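Long-range contacts in glutathione S-transferase (Pseudomonas fluorescens, PDB 3M3M), which binds glutathione and, as expected for its family, probably catalyses its conjugation through the thiol sulfur to electrophilic substrates: residues A[109-114]-A[130-135]; A[137-142]-A[176-181]; A[149-154]-A[185-190]. All blocks are in the same frame, centred on the assembly; numbering follows the deposited sequence.

Contact 1. Residues A[109-114]-A[130-135]; sequences AVARFI and KLHKRG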
loop_
_atom_site.group_PDB
_atom_site.type_symbol
_atom_site.label_atom_id
_atom_site.label_comp_id
_atom_site.label_asym_id
_atom_site.label_seq_id
_atom_site.Cartn_x
_atom_site.Cartn_y
_atom_site.Cartn_z
ATOM N N ALA A 109 -1.718 -7.106 -6.034
ATOM C CA ALA A 109 -1.969 -5.920 -6.866
ATOM C C ALA A 109 -2.116 -6.319 -8.344
ATOM O O ALA A 109 -2.973 -5.765 -9.034
ATOM C CB ALA A 109 -0.813 -4.858 -6.756
ATOM N N VAL A 110 -1.270 -7.238 -8.825
ATOM C CA VAL A 110 -1.317 -7.588 -10.245
ATOM C C VAL A 110 -2.586 -8.416 -10.563
ATOM O O VAL A 110 -3.198 -8.236 -11.634
ATOM C CB VAL A 110 0.017 -8.270 -10.700
ATOM C CG1 VAL A 110 0.029 -8.603 -12.220
ATOM C CG2 VAL A 110 1.183 -7.292 -10.452
ATOM N N ALA A 111 -2.994 -9.297 -9.644
ATOM C CA ALA A 111 -4.283 -10.040 -9.900
ATOM C C ALA A 111 -5.424 -9.032 -10.015
ATOM O O ALA A 111 -6.349 -9.164 -10.856
ATOM C CB ALA A 111 -4.561 -11.010 -8.743
ATOM N N ARG A 112 -5.425 -8.061 -9.100
ATOM C CA ARG A 112 -6.500 -7.015 -9.135
ATOM C C ARG A 112 -6.390 -6.245 -10.459
ATOM O O ARG A 112 -7.402 -5.907 -11.070
ATOM C CB ARG A 112 -6.293 -6.079 -7.929
ATOM C CG ARG A 112 -7.086 -4.720 -8.099
ATOM C CD ARG A 112 -7.137 -4.039 -6.693
ATOM N NE ARG A 112 -7.842 -2.720 -6.741
ATOM C CZ ARG A 112 -7.276 -1.550 -7.032
ATOM N NH1 ARG A 112 -5.981 -1.497 -7.387
ATOM N NH2 ARG A 112 -7.946 -0.395 -6.868
ATOM N N PHE A 113 -5.180 -5.927 -10.915
ATOM C CA PHE A 113 -5.062 -5.220 -12.225
ATOM C C PHE A 113 -5.651 -6.061 -13.351
ATOM O O PHE A 113 -6.493 -5.577 -14.114
ATOM C CB PHE A 113 -3.622 -4.870 -12.558
ATOM C CG PHE A 113 -3.496 -4.157 -13.857
ATOM C CD1 PHE A 113 -3.847 -2.829 -13.962
ATOM C CD2 PHE A 113 -3.022 -4.855 -14.999
ATOM C CE1 PHE A 113 -3.709 -2.172 -15.187
ATOM C CE2 PHE A 113 -2.943 -4.189 -16.226
ATOM C CZ PHE A 113 -3.298 -2.875 -16.308
ATOM N N ILE A 114 -5.269 -7.330 -13.395
ATOM C CA ILE A 114 -5.786 -8.245 -14.423
ATOM C C ILE A 114 -7.298 -8.327 -14.395
ATOM O O ILE A 114 -7.956 -8.229 -15.457
ATOM C CB ILE A 114 -5.128 -9.656 -14.282
ATOM C CG1 ILE A 114 -3.650 -9.569 -14.750
ATOM C CG2 ILE A 114 -5.887 -10.731 -15.122
ATOM C CD1 ILE A 114 -2.831 -10.913 -14.304
ATOM N N LYS A 130 -1.644 -18.443 -11.141
ATOM C CA LYS A 130 -0.335 -18.528 -10.426
ATOM C C LYS A 130 -0.244 -17.386 -9.388
ATOM O O LYS A 130 0.206 -17.607 -8.238
ATOM C CB LYS A 130 0.854 -18.477 -11.359
ATOM C CG LYS A 130 0.941 -19.738 -12.355
ATOM C CD LYS A 130 2.093 -19.607 -13.373
ATOM C CE LYS A 130 2.520 -20.994 -13.894
ATOM N NZ LYS A 130 1.399 -21.681 -14.607
ATOM N N LEU A 131 -0.684 -16.182 -9.784
ATOM C CA LEU A 131 -0.721 -15.037 -8.818
ATOM C C LEU A 131 -1.638 -15.392 -7.668
ATOM O O LEU A 131 -1.392 -15.055 -6.536
ATOM C CB LEU A 131 -1.218 -13.769 -9.526
ATOM C CG LEU A 131 -0.416 -13.318 -10.738
ATOM C CD1 LEU A 131 -1.122 -12.058 -11.346
ATOM C CD2 LEU A 131 1.073 -13.018 -10.453
ATOM N N HIS A 132 -2.754 -16.040 -7.919
ATOM C CA HIS A 132 -3.571 -16.487 -6.833
ATOM C C HIS A 132 -2.830 -17.395 -5.866
ATOM O O HIS A 132 -2.927 -17.228 -4.674
ATOM C CB HIS A 132 -4.860 -17.185 -7.344
ATOM C CG HIS A 132 -5.985 -16.220 -7.521
ATOM N ND1 HIS A 132 -7.285 -16.625 -7.731
ATOM C CD2 HIS A 132 -5.977 -14.866 -7.613
ATOM C CE1 HIS A 132 -8.053 -15.552 -7.864
ATOM N NE2 HIS A 132 -7.280 -14.467 -7.772
ATOM N N LYS A 133 -2.104 -18.363 -6.379
ATOM C CA LYS A 133 -1.410 -19.304 -5.473
ATOM C C LYS A 133 -0.384 -18.563 -4.608
ATOM O O LYS A 133 -0.373 -18.786 -3.382
ATOM C CB LYS A 133 -0.666 -20.394 -6.272
ATOM C CG LYS A 133 -1.753 -21.375 -6.804
ATOM C CD LYS A 133 -1.128 -22.599 -7.524
ATOM C CE LYS A 133 -2.308 -23.339 -8.229
ATOM N NZ LYS A 133 -1.807 -24.612 -8.839
ATOM N N ARG A 134 0.356 -17.633 -5.209
ATOM C CA ARG A 134 1.424 -16.983 -4.459
ATOM C C ARG A 134 0.791 -15.939 -3.539
ATOM O O ARG A 134 1.346 -15.707 -2.432
ATOM C CB ARG A 134 2.476 -16.331 -5.401
ATOM C CG ARG A 134 3.211 -17.458 -6.136
ATOM C CD ARG A 134 4.333 -17.014 -7.072
ATOM N NE ARG A 134 5.634 -17.417 -6.531
ATOM C CZ ARG A 134 6.811 -16.981 -6.984
ATOM N NH1 ARG A 134 7.921 -17.391 -6.378
ATOM N NH2 ARG A 134 6.888 -16.134 -8.031
ATOM N N GLY A 135 -0.292 -15.290 -3.980
ATOM C CA GLY A 135 -0.916 -14.250 -3.088
ATOM C C GLY A 135 -1.518 -14.897 -1.880
ATOM O O GLY A 135 -1.425 -14.388 -0.775
#
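Leu131 reaches from helix 125-146 and packs against Val110, Ala111 and Ile114 on helix 87-117. Its CB faces the opposite helix and lies 4.4 Å from CB of Ala111, the residue whose backbone comes nearest. CG stands anti to the carbonyl carbon (chi1 -58°), and the next bond carries CD1 forward onto that surface. Leu131 CD1 is the tip that does most of the touching: it sits 3.7 Å from CG1 of Val110 and 3.6 Å from CD1 of Ile114, two branches one helical turn apart, and also rests on the backbone at Ala111, 3.7 Å from its N. Beside Leu131, His132 turns its ring edge to Ala111, with CD2 4.3 Å from CB, while its NE2 is hydrogen-bonded to Gly174 O in the loop after helix 159-168. No hydrogen bond joins the two segments, so apolar packing alone connects them directly. The segment axes approach to 9.6 Å and run at 147° to each other, an antiparallel helix pair of the all-helical C-terminal domain of glutathione transferases.

Contact 2. Residues A[137-142]-A[176-181]; sequences KALDVM and FDLSRY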
loop_
_atom_site.group_PDB
_atom_site.type_symbol
_atom_site.label_atom_id
_atom_site.label_comp_id
_atom_site.label_asym_id
_atom_site.label_seq_id
_atom_site.Cartn_x
_atom_site.Cartn_y
_atom_site.Cartn_z
ATOM N N LYS A 137 -0.471 -17.556 -0.412
ATOM C CA LYS A 137 0.646 -17.888 0.464
ATOM C C LYS A 137 0.994 -16.690 1.358
ATOM O O LYS A 137 1.280 -16.817 2.517
ATOM C CB LYS A 137 1.858 -18.344 -0.369
ATOM C CG LYS A 137 3.121 -18.679 0.425
ATOM C CD LYS A 137 4.248 -19.175 -0.591
ATOM C CE LYS A 137 5.610 -19.497 0.047
ATOM N NZ LYS A 137 6.102 -18.386 1.032
ATOM N N ALA A 138 1.032 -15.481 0.760
ATOM C CA ALA A 138 1.311 -14.265 1.571
ATOM C C ALA A 138 0.167 -13.987 2.571
ATOM O O ALA A 138 0.418 -13.614 3.729
ATOM C CB ALA A 138 1.495 -13.042 0.606
ATOM N N LEU A 139 -1.096 -14.131 2.134
ATOM C CA LEU A 139 -2.210 -13.904 3.082
ATOM C C LEU A 139 -2.169 -14.939 4.227
ATOM O O LEU A 139 -2.440 -14.562 5.377
ATOM C CB LEU A 139 -3.558 -13.996 2.319
ATOM C CG LEU A 139 -3.724 -12.919 1.198
ATOM C CD1 LEU A 139 -5.012 -13.244 0.326
ATOM C CD2 LEU A 139 -3.863 -11.533 1.883
ATOM N N ASP A 140 -1.654 -16.149 3.917
ATOM C CA ASP A 140 -1.511 -17.125 4.972
ATOM C C ASP A 140 -0.507 -16.707 6.015
ATOM O O ASP A 140 -0.732 -16.853 7.228
ATOM C CB ASP A 140 -1.052 -18.498 4.417
ATOM C CG ASP A 140 -2.105 -19.220 3.608
ATOM O OD1 ASP A 140 -3.337 -18.863 3.647
ATOM O OD2 ASP A 140 -1.670 -20.109 2.822
ATOM N N VAL A 141 0.616 -16.121 5.588
ATOM C CA VAL A 141 1.571 -15.551 6.575
ATOM C C VAL A 141 0.949 -14.483 7.506
ATOM O O VAL A 141 1.159 -14.487 8.740
ATOM C CB VAL A 141 2.804 -14.949 5.830
ATOM C CG1 VAL A 141 3.738 -14.245 6.842
ATOM C CG2 VAL A 141 3.561 -16.096 5.039
HETATM N N MSE A 142 0.195 -13.552 6.871
HETATM C CA MSE A 142 -0.438 -12.485 7.625
HETATM C C MSE A 142 -1.478 -13.105 8.613
HETATM O O MSE A 142 -1.594 -12.596 9.719
HETATM C CB MSE A 142 -1.180 -11.521 6.624
HETATM C CG MSE A 142 -0.127 -10.698 5.870
HETATM SE SE MSE A 142 -1.188 -9.688 4.489
HETATM C CE MSE A 142 -2.282 -8.575 5.813
ATOM N N PHE A 176 -9.333 -12.789 -4.732
ATOM C CA PHE A 176 -9.091 -13.425 -3.430
ATOM C C PHE A 176 -10.277 -13.410 -2.488
ATOM O O PHE A 176 -10.943 -12.381 -2.281
ATOM C CB PHE A 176 -7.847 -12.785 -2.703
ATOM C CG PHE A 176 -6.604 -12.846 -3.542
ATOM C CD1 PHE A 176 -5.716 -13.973 -3.426
ATOM C CD2 PHE A 176 -6.273 -11.799 -4.442
ATOM C CE1 PHE A 176 -4.515 -14.033 -4.248
ATOM C CE2 PHE A 176 -5.084 -11.908 -5.273
ATOM C CZ PHE A 176 -4.233 -13.019 -5.171
ATOM N N ASP A 177 -10.509 -14.565 -1.856
ATOM C CA ASP A 177 -11.672 -14.693 -1.001
ATOM C C ASP A 177 -11.236 -14.509 0.433
ATOM O O ASP A 177 -10.668 -15.438 1.081
ATOM C CB ASP A 177 -12.264 -16.092 -1.220
ATOM C CG ASP A 177 -13.465 -16.372 -0.333
ATOM O OD1 ASP A 177 -13.942 -15.519 0.470
ATOM O OD2 ASP A 177 -13.976 -17.543 -0.466
ATOM N N LEU A 178 -11.483 -13.302 0.964
ATOM C CA LEU A 178 -10.965 -13.011 2.292
ATOM C C LEU A 178 -11.807 -13.667 3.350
ATOM O O LEU A 178 -11.485 -13.580 4.501
ATOM C CB LEU A 178 -10.904 -11.467 2.575
ATOM C CG LEU A 178 -9.847 -10.791 1.612
ATOM C CD1 LEU A 178 -9.857 -9.342 1.911
ATOM C CD2 LEU A 178 -8.452 -11.350 1.825
ATOM N N SER A 179 -12.960 -14.288 2.972
ATOM C CA SER A 179 -13.737 -14.992 4.033
ATOM C C SER A 179 -12.958 -16.197 4.565
ATOM O O SER A 179 -13.249 -16.661 5.672
ATOM C CB SER A 179 -15.139 -15.481 3.558
ATOM O OG SER A 179 -14.986 -16.587 2.634
ATOM N N ARG A 180 -11.926 -16.665 3.831
ATOM C CA ARG A 180 -10.994 -17.679 4.298
ATOM C C ARG A 180 -10.017 -17.166 5.393
ATOM O O ARG A 180 -9.297 -17.984 6.049
ATOM C CB ARG A 180 -10.157 -18.158 3.108
ATOM C CG ARG A 180 -10.973 -18.670 1.918
ATOM C CD ARG A 180 -9.945 -19.254 0.979
ATOM N NE ARG A 180 -10.595 -19.670 -0.238
ATOM C CZ ARG A 180 -9.935 -20.094 -1.326
ATOM N NH1 ARG A 180 -8.585 -20.135 -1.350
ATOM N NH2 ARG A 180 -10.639 -20.439 -2.412
ATOM N N TYR A 181 -10.024 -15.845 5.624
ATOM C CA TYR A 181 -9.043 -15.177 6.498
ATOM C C TYR A 181 -9.729 -14.305 7.547
ATOM O O TYR A 181 -9.693 -13.050 7.518
ATOM C CB TYR A 181 -8.128 -14.290 5.582
ATOM C CG TYR A 181 -7.330 -15.175 4.643
ATOM C CD1 TYR A 181 -6.163 -15.803 5.109
ATOM C CD2 TYR A 181 -7.739 -15.406 3.331
ATOM C CE1 TYR A 181 -5.417 -16.641 4.252
ATOM C CE2 TYR A 181 -7.007 -16.311 2.456
ATOM C CZ TYR A 181 -5.805 -16.886 2.978
ATOM O OH TYR A 181 -5.114 -17.710 2.136
#
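Leu139 and Asp140 on helix 125-146 meet Tyr181 at the N-cap position of helix 182-192, where the loop that follows helix 159-168 folds back over the C-terminal helical domain. The tyrosine is held in two ways. Leu139 sets its CB over one face of the ring, 3.9 Å from the centroid of Tyr181 and 20° off the ring normal, which makes a CH-pi contact displaced toward the hydroxyl-bearing rim. At that same end of the ring Tyr181 OH donates a hydrogen bond of 2.6 Å to Asp140 OD1. The acceptor lies at the edge of the ring, in its plane, but the hydroxyl approaches it from above the carboxylate plane, 36° out. Asp140 presents this oxygen because its CG is anti to the carbonyl carbon (chi1 -70°), which swings the carboxylate round from the flank of the helix toward the loop. Together, face packing and the bond at the hydroxyl should limit both sliding and turning of the ring.

Further along Leu139, CD1 touches the ring of Phe176 at CD1, 3.9 Å away, and CD2 of Leu178 at 4.2 Å. Phe176 in turn packs edge-to-face with Tyr136, whose hydroxyl is hydrogen-bonded to Asp177 N, and reaches Ile108 and Ala111 on helix 87-117.

The loop between these apolar residues is shaped locally. Asp177 OD1 accepts from Ser179 N at 3.0 Å, closing an Asx turn, and from Ser179 OG at 2.6 Å, both donors coming from the same face of the carboxylate. The turn leads into the short 3-10 segment 178-180 and so delivers Tyr181 to the start of helix 182-192. Asx turn, 3-10 segment and N-cap tyrosine form the lead-in to the last helix, packed against helix 125-146 in the glutathione transferase C-terminal domain.

Contact 3. Residues A[149-154]-A[185-190]; sequences TPYLVG and QAWMQR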
loop_
_atom_site.group_PDB
_atom_site.type_symbol
_atom_site.label_atom_id
_atom_site.label_comp_id
_atom_site.label_asym_id
_atom_site.label_seq_id
_atom_site.Cartn_x
_atom_site.Cartn_y
_atom_site.Cartn_z
ATOM N N THR A 149 -1.531 -11.503 17.259
ATOM C CA THR A 149 -1.393 -10.099 17.707
ATOM C C THR A 149 -2.424 -9.301 16.875
ATOM O O THR A 149 -2.823 -9.685 15.798
ATOM C CB THR A 149 0.027 -9.465 17.474
ATOM O OG1 THR A 149 0.372 -9.583 16.070
ATOM C CG2 THR A 149 1.147 -10.113 18.343
ATOM N N PRO A 150 -2.823 -8.157 17.364
ATOM C CA PRO A 150 -3.924 -7.500 16.673
ATOM C C PRO A 150 -3.430 -6.603 15.495
ATOM O O PRO A 150 -4.235 -6.253 14.608
ATOM C CB PRO A 150 -4.474 -6.539 17.760
ATOM C CG PRO A 150 -3.382 -6.364 18.673
ATOM C CD PRO A 150 -2.612 -7.620 18.724
ATOM N N TYR A 151 -2.161 -6.258 15.524
ATOM C CA TYR A 151 -1.556 -5.543 14.347
ATOM C C TYR A 151 -0.333 -6.368 13.980
ATOM O O TYR A 151 -0.010 -7.376 14.669
ATOM C CB TYR A 151 -1.135 -4.117 14.703
ATOM C CG TYR A 151 -2.357 -3.254 14.941
ATOM C CD1 TYR A 151 -3.135 -2.777 13.871
ATOM C CD2 TYR A 151 -2.740 -2.935 16.223
ATOM C CE1 TYR A 151 -4.291 -1.972 14.117
ATOM C CE2 TYR A 151 -3.907 -2.168 16.469
ATOM C CZ TYR A 151 -4.640 -1.676 15.410
ATOM O OH TYR A 151 -5.737 -0.843 15.683
ATOM N N LEU A 152 0.296 -6.031 12.852
ATOM C CA LEU A 152 1.400 -6.928 12.423
ATOM C C LEU A 152 2.556 -6.875 13.373
ATOM O O LEU A 152 3.261 -7.910 13.523
ATOM C CB LEU A 152 1.854 -6.563 10.956
ATOM C CG LEU A 152 0.731 -6.980 10.002
ATOM C CD1 LEU A 152 1.052 -6.278 8.672
ATOM C CD2 LEU A 152 0.654 -8.492 9.795
ATOM N N VAL A 153 2.781 -5.701 14.003
ATOM C CA VAL A 153 3.877 -5.545 14.936
ATOM C C VAL A 153 3.248 -5.245 16.308
ATOM O O VAL A 153 2.925 -4.082 16.611
ATOM C CB VAL A 153 4.904 -4.468 14.518
ATOM C CG1 VAL A 153 6.075 -4.340 15.538
ATOM C CG2 VAL A 153 5.540 -4.782 13.054
ATOM N N GLY A 154 2.982 -6.328 17.063
ATOM C CA GLY A 154 2.423 -6.171 18.401
ATOM C C GLY A 154 1.088 -5.473 18.489
ATOM O O GLY A 154 0.146 -5.803 17.752
ATOM N N GLN A 185 -9.624 -10.238 8.251
ATOM C CA GLN A 185 -10.837 -9.418 8.263
ATOM C C GLN A 185 -10.941 -8.646 9.568
ATOM O O GLN A 185 -11.295 -7.452 9.555
ATOM C CB GLN A 185 -12.081 -10.308 7.968
ATOM C CG GLN A 185 -12.121 -10.939 6.638
ATOM C CD GLN A 185 -13.412 -11.826 6.513
ATOM O OE1 GLN A 185 -13.677 -12.678 7.395
ATOM N NE2 GLN A 185 -14.135 -11.670 5.405
ATOM N N ALA A 186 -10.610 -9.238 10.723
ATOM C CA ALA A 186 -10.762 -8.517 11.997
ATOM C C ALA A 186 -9.701 -7.406 12.097
ATOM O O ALA A 186 -9.910 -6.357 12.643
ATOM C CB ALA A 186 -10.614 -9.515 13.216
ATOM N N TRP A 187 -8.509 -7.675 11.528
ATOM C CA TRP A 187 -7.494 -6.609 11.446
ATOM C C TRP A 187 -7.924 -5.446 10.530
ATOM O O TRP A 187 -7.697 -4.236 10.867
ATOM C CB TRP A 187 -6.199 -7.275 10.967
ATOM C CG TRP A 187 -5.102 -6.352 10.486
ATOM C CD1 TRP A 187 -4.163 -5.700 11.196
ATOM C CD2 TRP A 187 -4.813 -6.130 9.096
ATOM N NE1 TRP A 187 -3.295 -4.985 10.311
ATOM C CE2 TRP A 187 -3.649 -5.291 9.026
ATOM C CE3 TRP A 187 -5.439 -6.587 7.922
ATOM C CZ2 TRP A 187 -3.071 -4.854 7.766
ATOM C CZ3 TRP A 187 -4.870 -6.161 6.642
ATOM C CH2 TRP A 187 -3.692 -5.310 6.612
HETATM N N MSE A 188 -8.540 -5.764 9.370
HETATM C CA MSE A 188 -9.002 -4.706 8.465
HETATM C C MSE A 188 -10.014 -3.862 9.294
HETATM O O MSE A 188 -10.052 -2.655 9.171
HETATM C CB MSE A 188 -9.756 -5.279 7.296
HETATM C CG MSE A 188 -8.743 -5.777 6.302
HETATM SE SE MSE A 188 -9.465 -6.819 4.812
HETATM C CE MSE A 188 -11.067 -5.730 4.185
ATOM N N GLN A 189 -10.938 -4.542 9.979
ATOM C CA GLN A 189 -11.825 -3.783 10.921
ATOM C C GLN A 189 -11.170 -2.841 11.921
ATOM O O GLN A 189 -11.624 -1.693 12.066
ATOM C CB GLN A 189 -12.786 -4.770 11.623
ATOM C CG GLN A 189 -14.048 -4.761 10.944
ATOM C CD GLN A 189 -14.756 -3.576 11.493
ATOM O OE1 GLN A 189 -14.491 -3.205 12.666
ATOM N NE2 GLN A 189 -15.590 -2.926 10.694
ATOM N N ARG A 190 -10.074 -3.254 12.567
ATOM C CA ARG A 190 -9.311 -2.439 13.462
ATOM C C ARG A 190 -8.662 -1.235 12.759
ATOM O O ARG A 190 -8.688 -0.144 13.264
ATOM C CB ARG A 190 -8.177 -3.231 14.178
ATOM C CG ARG A 190 -8.777 -4.264 15.063
ATOM C CD ARG A 190 -7.802 -4.676 16.170
ATOM N NE ARG A 190 -7.135 -5.713 15.534
ATOM C CZ ARG A 190 -7.502 -6.987 15.414
ATOM N NH1 ARG A 190 -8.537 -7.593 16.013
ATOM N NH2 ARG A 190 -6.736 -7.685 14.662
HETATM O O HOH W 1 -6.300 1.389 14.230
#
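Arg190 grips the carbonyl oxygen of Pro150 side-on with two nitrogens. NH2 lies 2.9 Å from Pro150 O, in the carbonyl plane and on a lone pair; NE, at 3.1 Å from the same oxygen, is tilted 31° from that plane. A bend in the arginine chain at chi3 (-89°) brings the guanidinium back along its own helix, where one face lies over Ala186 O and the opposite face is covered by Pro150 CB. The flat group thus lies between Ala186 O and Pro150 CB, the latter offset toward its rim. The Trp187 ring meets Pro150 O in its plane, at the edge, with CD1 3.5 Å from the oxygen.

Tyr151 crosses this group obliquely, its CD1 4.1 Å from Trp187 CD1 and its OH 3.7 Å from Arg190 CB. A water extends the link, lying 2.7 Å from Tyr151 OH and donating to Arg190 O at 3.0 Å.

In the next shell, Asp161 of helix 159-168 positions both sides: its OD1 is hydrogen-bonded to Trp187 NE1 and to Leu152 N. Thr149 stiffens the loop, OG1 donating to Tyr151 O over 2.6 Å at a C=O...donor angle of 173°, and Gln145 bonds to the same hydroxyl oxygen. Leu152 carries the packing inward to Leu164 and Trp96. The loop leads directly to helix 159-168, and the place of Asp161 is consistent with the N-capping box known at this point of glutathione transferases, here tying that helix start to the last helix of the C-terminal domain.

All three contacts lie in the helical C-terminal domain: contacts 1 and 2 lie at successive places on helix 125-146, and contact 3 uses the loop after it. The centres of contacts 1 and 2 are 12 Å apart, and Phe176 joins them by packing on Ala111, His132 and Gly135. Contacts 2 and 3 are 13 Å apart and meet where Met142 touches Trp187 and Leu178 touches Met188. Contacts 1 and 3 do not touch, with about 12 Å between nearest atoms. Contact 1 closes along the chain before the others open, whereas the segments of contacts 2 and 3 alternate, so helix 182-192 and its preceding loop fold back on earlier elements. The side chain of Val110 in contact 1 is about 8 Å from the bound glutathione.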